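Side-chain contacts in CdnC (Chryseobacterium gregarium DSM 19109, PDB 7MGV), which uses ATP to install single and bicyclic omega-ester macrocycles in a ribosomally made precursor peptide, as an ATP-grasp ligase of graspetide biosynthesis: residues L64-Q69 / F125-S130; N22-I27 / E41-N46. All blocks are in the same frame, centred on the assembly; numbering follows the deposited sequence.

Contact 1 (L64-Q69 / F125-S130)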
loop_
_atom_site.group_PDB
_atom_site.type_symbol
_atom_site.label_atom_id
_atom_site.label_comp_id
_atom_site.label_asym_id
_atom_site.label_seq_id
_atom_site.Cartn_x
_atom_site.Cartn_y
_atom_site.Cartn_z
ATOM N N LEU A 64 13.446 -17.638 -4.236
ATOM C CA LEU A 64 13.021 -17.399 -2.864
ATOM C C LEU A 64 11.940 -18.403 -2.483
ATOM O O LEU A 64 11.058 -18.709 -3.289
ATOM C CB LEU A 64 12.498 -15.969 -2.703
ATOM C CG LEU A 64 11.880 -15.572 -1.362
ATOM C CD1 LEU A 64 12.951 -15.414 -0.291
ATOM C CD2 LEU A 64 11.075 -14.291 -1.521
ATOM N N SER A 65 12.001 -18.919 -1.255
ATOM C CA SER A 65 11.001 -19.895 -0.837
ATOM C C SER A 65 10.744 -19.792 0.660
ATOM O O SER A 65 11.683 -19.854 1.457
ATOM C CB SER A 65 11.443 -21.321 -1.195
ATOM O OG SER A 65 10.789 -22.267 -0.365
ATOM N N THR A 66 9.473 -19.646 1.029
ATOM C CA THR A 66 9.029 -19.781 2.411
ATOM C C THR A 66 8.180 -21.040 2.536
ATOM O O THR A 66 7.252 -21.253 1.747
ATOM C CB THR A 66 8.228 -18.559 2.867
ATOM O OG1 THR A 66 9.093 -17.423 2.964
ATOM C CG2 THR A 66 7.603 -18.819 4.231
ATOM N N THR A 67 8.500 -21.867 3.527
ATOM C CA THR A 67 7.844 -23.146 3.744
ATOM C C THR A 67 7.433 -23.268 5.203
ATOM O O THR A 67 8.140 -22.800 6.101
ATOM C CB THR A 67 8.761 -24.319 3.366
ATOM O OG1 THR A 67 9.576 -23.957 2.242
ATOM C CG2 THR A 67 7.937 -25.545 3.011
ATOM N N PHE A 68 6.281 -23.893 5.432
ATOM C CA PHE A 68 5.816 -24.235 6.771
ATOM C C PHE A 68 5.627 -25.745 6.827
ATOM O O PHE A 68 4.659 -26.276 6.271
ATOM C CB PHE A 68 4.518 -23.509 7.120
ATOM C CG PHE A 68 3.952 -23.895 8.459
ATOM C CD1 PHE A 68 4.571 -23.488 9.630
ATOM C CD2 PHE A 68 2.807 -24.669 8.547
ATOM C CE1 PHE A 68 4.056 -23.841 10.864
ATOM C CE2 PHE A 68 2.288 -25.027 9.780
ATOM C CZ PHE A 68 2.912 -24.611 10.938
ATOM N N GLN A 69 6.548 -26.431 7.496
ATOM C CA GLN A 69 6.521 -27.883 7.597
ATOM C C GLN A 69 6.748 -28.306 9.039
ATOM O O GLN A 69 7.632 -27.774 9.719
ATOM C CB GLN A 69 7.581 -28.528 6.696
ATOM C CG GLN A 69 7.217 -28.553 5.222
ATOM C CD GLN A 69 8.353 -29.052 4.351
ATOM O OE1 GLN A 69 9.500 -29.126 4.790
ATOM N NE2 GLN A 69 8.040 -29.396 3.107
ATOM N N PHE A 125 6.308 -8.682 -1.964
ATOM C CA PHE A 125 5.848 -7.732 -0.957
ATOM C C PHE A 125 5.220 -8.445 0.234
ATOM O O PHE A 125 5.331 -7.970 1.367
ATOM C CB PHE A 125 4.849 -6.750 -1.572
ATOM C CG PHE A 125 5.481 -5.694 -2.441
ATOM C CD1 PHE A 125 6.841 -5.710 -2.709
ATOM C CD2 PHE A 125 4.708 -4.685 -2.993
ATOM C CE1 PHE A 125 7.416 -4.741 -3.511
ATOM C CE2 PHE A 125 5.277 -3.711 -3.794
ATOM C CZ PHE A 125 6.633 -3.740 -4.054
ATOM N N GLY A 126 4.579 -9.594 0.007
ATOM C CA GLY A 126 4.004 -10.335 1.112
ATOM C C GLY A 126 5.063 -10.947 2.003
ATOM O O GLY A 126 4.928 -10.948 3.231
ATOM N N PHE A 127 6.128 -11.485 1.402
ATOM C CA PHE A 127 7.266 -11.921 2.204
ATOM C C PHE A 127 7.819 -10.762 3.025
ATOM O O PHE A 127 8.047 -10.895 4.233
ATOM C CB PHE A 127 8.362 -12.510 1.321
ATOM C CG PHE A 127 9.695 -12.601 2.011
ATOM C CD1 PHE A 127 9.851 -13.388 3.142
ATOM C CD2 PHE A 127 10.784 -11.882 1.547
ATOM C CE1 PHE A 127 11.070 -13.467 3.789
ATOM C CE2 PHE A 127 12.008 -11.957 2.191
ATOM C CZ PHE A 127 12.149 -12.752 3.313
ATOM N N LEU A 128 8.033 -9.611 2.382
ATOM C CA LEU A 128 8.610 -8.467 3.087
ATOM C C LEU A 128 7.711 -8.000 4.228
ATOM O O LEU A 128 8.203 -7.556 5.272
ATOM C CB LEU A 128 8.881 -7.327 2.106
ATOM C CG LEU A 128 9.992 -7.611 1.091
ATOM C CD1 LEU A 128 10.151 -6.459 0.113
ATOM C CD2 LEU A 128 11.304 -7.896 1.804
ATOM N N GLU A 129 6.391 -8.090 4.049
ATOM C CA GLU A 129 5.472 -7.773 5.139
ATOM C C GLU A 129 5.563 -8.804 6.257
ATOM O O GLU A 129 5.538 -8.449 7.442
ATOM C CB GLU A 129 4.037 -7.695 4.615
ATOM C CG GLU A 129 3.682 -6.390 3.935
ATOM C CD GLU A 129 3.518 -5.249 4.917
ATOM O OE1 GLU A 129 3.124 -5.504 6.075
ATOM O OE2 GLU A 129 3.787 -4.094 4.528
ATOM N N SER A 130 5.671 -10.086 5.897
ATOM C CA SER A 130 5.612 -11.167 6.877
ATOM C C SER A 130 6.786 -11.161 7.847
ATOM O O SER A 130 6.682 -11.764 8.920
ATOM C CB SER A 130 5.547 -12.515 6.159
ATOM O OG SER A 130 6.775 -12.804 5.515
#
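Two hydrogen bonds grip Thr66 OG1 while it rests against Phe127. Its partners are Thr75 OG1 on the adjoining strand and Glu149 of the second subunit, the stronger of the two, and it lies 4.1 Å from CD1 of Phe127, approaching the ring obliquely. A threonine serves well here, because its beta-branch suits an extended backbone and its hydroxyl is satisfied although the residue is buried.

The apolar half of the contact belongs to Leu64, two residues back on the same face of the strand. Its CD2 comes within 3.9 Å of Phe127 CD2, and its other methyl, CD1, lies over one face of the ring. A chi1 of 163° swings the ring of Phe127 away from its own backbone nitrogen and out toward the strand. Its long side chain spans much of the 8.1 Å between the CA atoms of Thr66 and Phe127, and its flat ring offers a broad face to Leu64. The forked end of leucine gives the ring two methyls rather than one.

On the helix, Ser130 OG donates to Phe127 O over 2.6 Å, with an angle of 118° at that oxygen and the donor tilted 20° from the carbonyl plane. Serine is short enough to fold back onto its own helix in this way.

Strand 63-69 forms one border of a three-stranded antiparallel sheet within its chain, next to strand 72-78, whose Thr75 also touches both Leu64 and Phe127. Ser130 OG also bonds Lys153 of the second subunit, and Ser65 to Phe68 pair antiparallel with a strand of that subunit, so helix 110-130 packs against a sheet that runs on across the interface.

Contact 2 (N22-I27 / E41-N46); sequences NKILII and EYIDKN
Ile24, Ile26 and Ile43 form the apolar contact between strand and helix in a beta-alpha-beta crossover, made of strand 22-28, helix 35-46 and strand 48-54, within the parallel sheet of the pre-ATP-grasp domain. No hydrogen bond joins the two segments, and the helix is held against this strand by branched aliphatic side chains.

The van der Waals contacts centre on Ile43, which addresses two strand residues with its two branches. Its short branch, CG2, meets Ile24 CD1 at 3.9 Å, the two side chains reaching toward each other tip to tip. Ile24 is fully extended beyond CB (chi2 -178°), which carries its CD1 out from the sheet to the helix. The CA atoms of Ile24 and Ile43 are 8.7 Å apart, a separation that two isoleucine side chains span between them. Beta-branching suits the strand positions, and on the helix it gives Ile43 two separate points of touch. The same side chain continues to Val50 on the next strand and to Ala338 of helix 332-341, so it is buried from several sides.

Backbone hydrogen bonds place strand 22-28 inside the sheet, with Ile24 bonded to Glu49 and Ile51 on one neighbour and Lys23 to Ser90 toward the other. The helix has its own backbone bonds, among them Lys45 N to Glu41 O at 3.0 Å.

Polar side chains of the helix lie beside the apolar contact: Tyr42 OH bonds the backbone oxygen of Glu330 and Asn46 ND2 bonds Asp339, which fastens the helix to the C-terminal part of the chain.

The longer branch of Ile43 completes the apolar contact, bringing its CD1 to 4.3 Å from Ile26 CD1.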
loop_
_atom_site.group_PDB
_atom_site.type_symbol
_atom_site.label_atom_id
_atom_site.label_comp_id
_atom_site.label_asym_id
_atom_site.label_seq_id
_atom_site.Cartn_x
_atom_site.Cartn_y
_atom_site.Cartn_z
ATOM N N ASN A 22 24.968 -12.247 13.478
ATOM C CA ASN A 22 23.660 -11.648 13.248
ATOM C C ASN A 22 23.499 -11.287 11.777
ATOM O O ASN A 22 24.346 -10.600 11.198
ATOM C CB ASN A 22 23.483 -10.408 14.124
ATOM C CG ASN A 22 22.592 -10.666 15.322
ATOM O OD1 ASN A 22 22.430 -11.807 15.755
ATOM N ND2 ASN A 22 22.011 -9.604 15.866
ATOM N N LYS A 23 22.410 -11.753 11.173
ATOM C CA LYS A 23 22.166 -11.575 9.749
ATOM C C LYS A 23 21.204 -10.419 9.515
ATOM O O LYS A 23 20.187 -10.291 10.206
ATOM C CB LYS A 23 21.606 -12.857 9.132
ATOM C CG LYS A 23 22.601 -14.004 9.098
ATOM C CD LYS A 23 22.030 -15.213 8.381
ATOM C CE LYS A 23 20.959 -15.892 9.216
ATOM N NZ LYS A 23 20.433 -17.112 8.548
ATOM N N ILE A 24 21.530 -9.581 8.534
ATOM C CA ILE A 24 20.755 -8.388 8.211
ATOM C C ILE A 24 20.395 -8.450 6.732
ATOM O O ILE A 24 21.279 -8.359 5.870
ATOM C CB ILE A 24 21.518 -7.097 8.532
ATOM C CG1 ILE A 24 21.778 -6.996 10.036
ATOM C CG2 ILE A 24 20.748 -5.883 8.028
ATOM C CD1 ILE A 24 22.492 -5.733 10.447
ATOM N N LEU A 25 19.107 -8.601 6.439
ATOM C CA LEU A 25 18.635 -8.622 5.061
ATOM C C LEU A 25 18.496 -7.199 4.535
ATOM O O LEU A 25 17.916 -6.335 5.201
ATOM C CB LEU A 25 17.298 -9.355 4.969
ATOM C CG LEU A 25 16.742 -9.561 3.560
ATOM C CD1 LEU A 25 17.588 -10.561 2.784
ATOM C CD2 LEU A 25 15.290 -10.010 3.619
ATOM N N ILE A 26 19.032 -6.953 3.343
ATOM C CA ILE A 26 18.948 -5.653 2.689
ATOM C C ILE A 26 18.344 -5.846 1.306
ATOM O O ILE A 26 18.850 -6.645 0.509
ATOM C CB ILE A 26 20.324 -4.970 2.590
ATOM C CG1 ILE A 26 20.872 -4.661 3.986
ATOM C CG2 ILE A 26 20.224 -3.699 1.761
ATOM C CD1 ILE A 26 22.148 -3.849 3.973
ATOM N N ILE A 27 17.268 -5.116 1.026
ATOM C CA ILE A 27 16.588 -5.165 -0.263
ATOM C C ILE A 27 17.043 -3.969 -1.090
ATOM O O ILE A 27 16.900 -2.817 -0.661
ATOM C CB ILE A 27 15.061 -5.165 -0.090
ATOM C CG1 ILE A 27 14.643 -6.168 0.986
ATOM C CG2 ILE A 27 14.376 -5.470 -1.415
ATOM C CD1 ILE A 27 14.845 -7.613 0.592
ATOM N N GLU A 41 29.924 -1.841 4.893
ATOM C CA GLU A 41 31.218 -1.808 5.570
ATOM C C GLU A 41 31.048 -1.577 7.069
ATOM O O GLU A 41 31.674 -2.256 7.895
ATOM C CB GLU A 41 32.102 -0.722 4.956
ATOM C CG GLU A 41 33.162 -0.177 5.902
ATOM C CD GLU A 41 33.943 0.979 5.308
ATOM O OE1 GLU A 41 33.872 1.182 4.078
ATOM O OE2 GLU A 41 34.627 1.689 6.075
ATOM N N TYR A 42 30.196 -0.618 7.437
ATOM C CA TYR A 42 30.002 -0.321 8.850
ATOM C C TYR A 42 29.249 -1.440 9.562
ATOM O O TYR A 42 29.464 -1.663 10.760
ATOM C CB TYR A 42 29.279 1.014 9.009
ATOM C CG TYR A 42 30.183 2.211 8.818
ATOM C CD1 TYR A 42 31.471 2.220 9.338
ATOM C CD2 TYR A 42 29.751 3.328 8.119
ATOM C CE1 TYR A 42 32.302 3.311 9.167
ATOM C CE2 TYR A 42 30.575 4.425 7.943
ATOM C CZ TYR A 42 31.849 4.409 8.469
ATOM O OH TYR A 42 32.673 5.497 8.297
ATOM N N ILE A 43 28.385 -2.168 8.849
ATOM C CA ILE A 43 27.743 -3.336 9.445
ATOM C C ILE A 43 28.761 -4.452 9.653
ATOM O O ILE A 43 28.740 -5.148 10.676
ATOM C CB ILE A 43 26.559 -3.805 8.577
ATOM C CG1 ILE A 43 25.407 -2.801 8.649
ATOM C CG2 ILE A 43 26.075 -5.175 9.028
ATOM C CD1 ILE A 43 24.277 -3.098 7.685
ATOM N N ASP A 44 29.667 -4.638 8.689
ATOM C CA ASP A 44 30.727 -5.632 8.830
ATOM C C ASP A 44 31.586 -5.338 10.051
ATOM O O ASP A 44 31.904 -6.239 10.837
ATOM C CB ASP A 44 31.587 -5.668 7.565
ATOM C CG ASP A 44 30.899 -6.364 6.410
ATOM O OD1 ASP A 44 29.771 -6.865 6.600
ATOM O OD2 ASP A 44 31.487 -6.414 5.308
ATOM N N LYS A 45 31.968 -4.070 10.223
ATOM C CA LYS A 45 32.726 -3.695 11.411
ATOM C C LYS A 45 31.889 -3.904 12.676
ATOM O O LYS A 45 32.401 -4.376 13.700
ATOM C CB LYS A 45 33.201 -2.244 11.279
ATOM C CG LYS A 45 34.617 -1.970 11.815
ATOM C CD LYS A 45 34.762 -2.496 13.240
ATOM C CE LYS A 45 35.850 -1.819 14.043
ATOM N NZ LYS A 45 35.967 -2.485 15.368
ATOM N N ASN A 46 30.590 -3.596 12.617
ATOM C CA ASN A 46 29.721 -3.809 13.771
ATOM C C ASN A 46 29.613 -5.277 14.164
ATOM O O ASN A 46 29.124 -5.570 15.260
ATOM C CB ASN A 46 28.329 -3.238 13.492
ATOM C CG ASN A 46 28.269 -1.735 13.694
ATOM O OD1 ASN A 46 29.288 -1.090 13.938
ATOM N ND2 ASN A 46 27.069 -1.170 13.605
#

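Contacts 1 and 2 have centres 21 Å apart, yet they meet directly through the parallel sheet. Leu25 and Ile27, on the other face of strand 22-28 from Ile24 and Ile26, pack on helix 110-130: Ile27 CD1 lies 3.8 Å from Leu128 CD2, and Leu25 CD2 lies 4.1 Å from Phe127 CE2. Phe127 therefore belongs to both neighbourhoods, linking the sheet to strand 63-69. Contact 1 faces the second subunit, while no other protein chain touches the segments of contact 2. Neither contributes a residue to the ADP pocket, whose members include Lys187, Lys228 and Ile303; both instead build the pre-ATP-grasp domain.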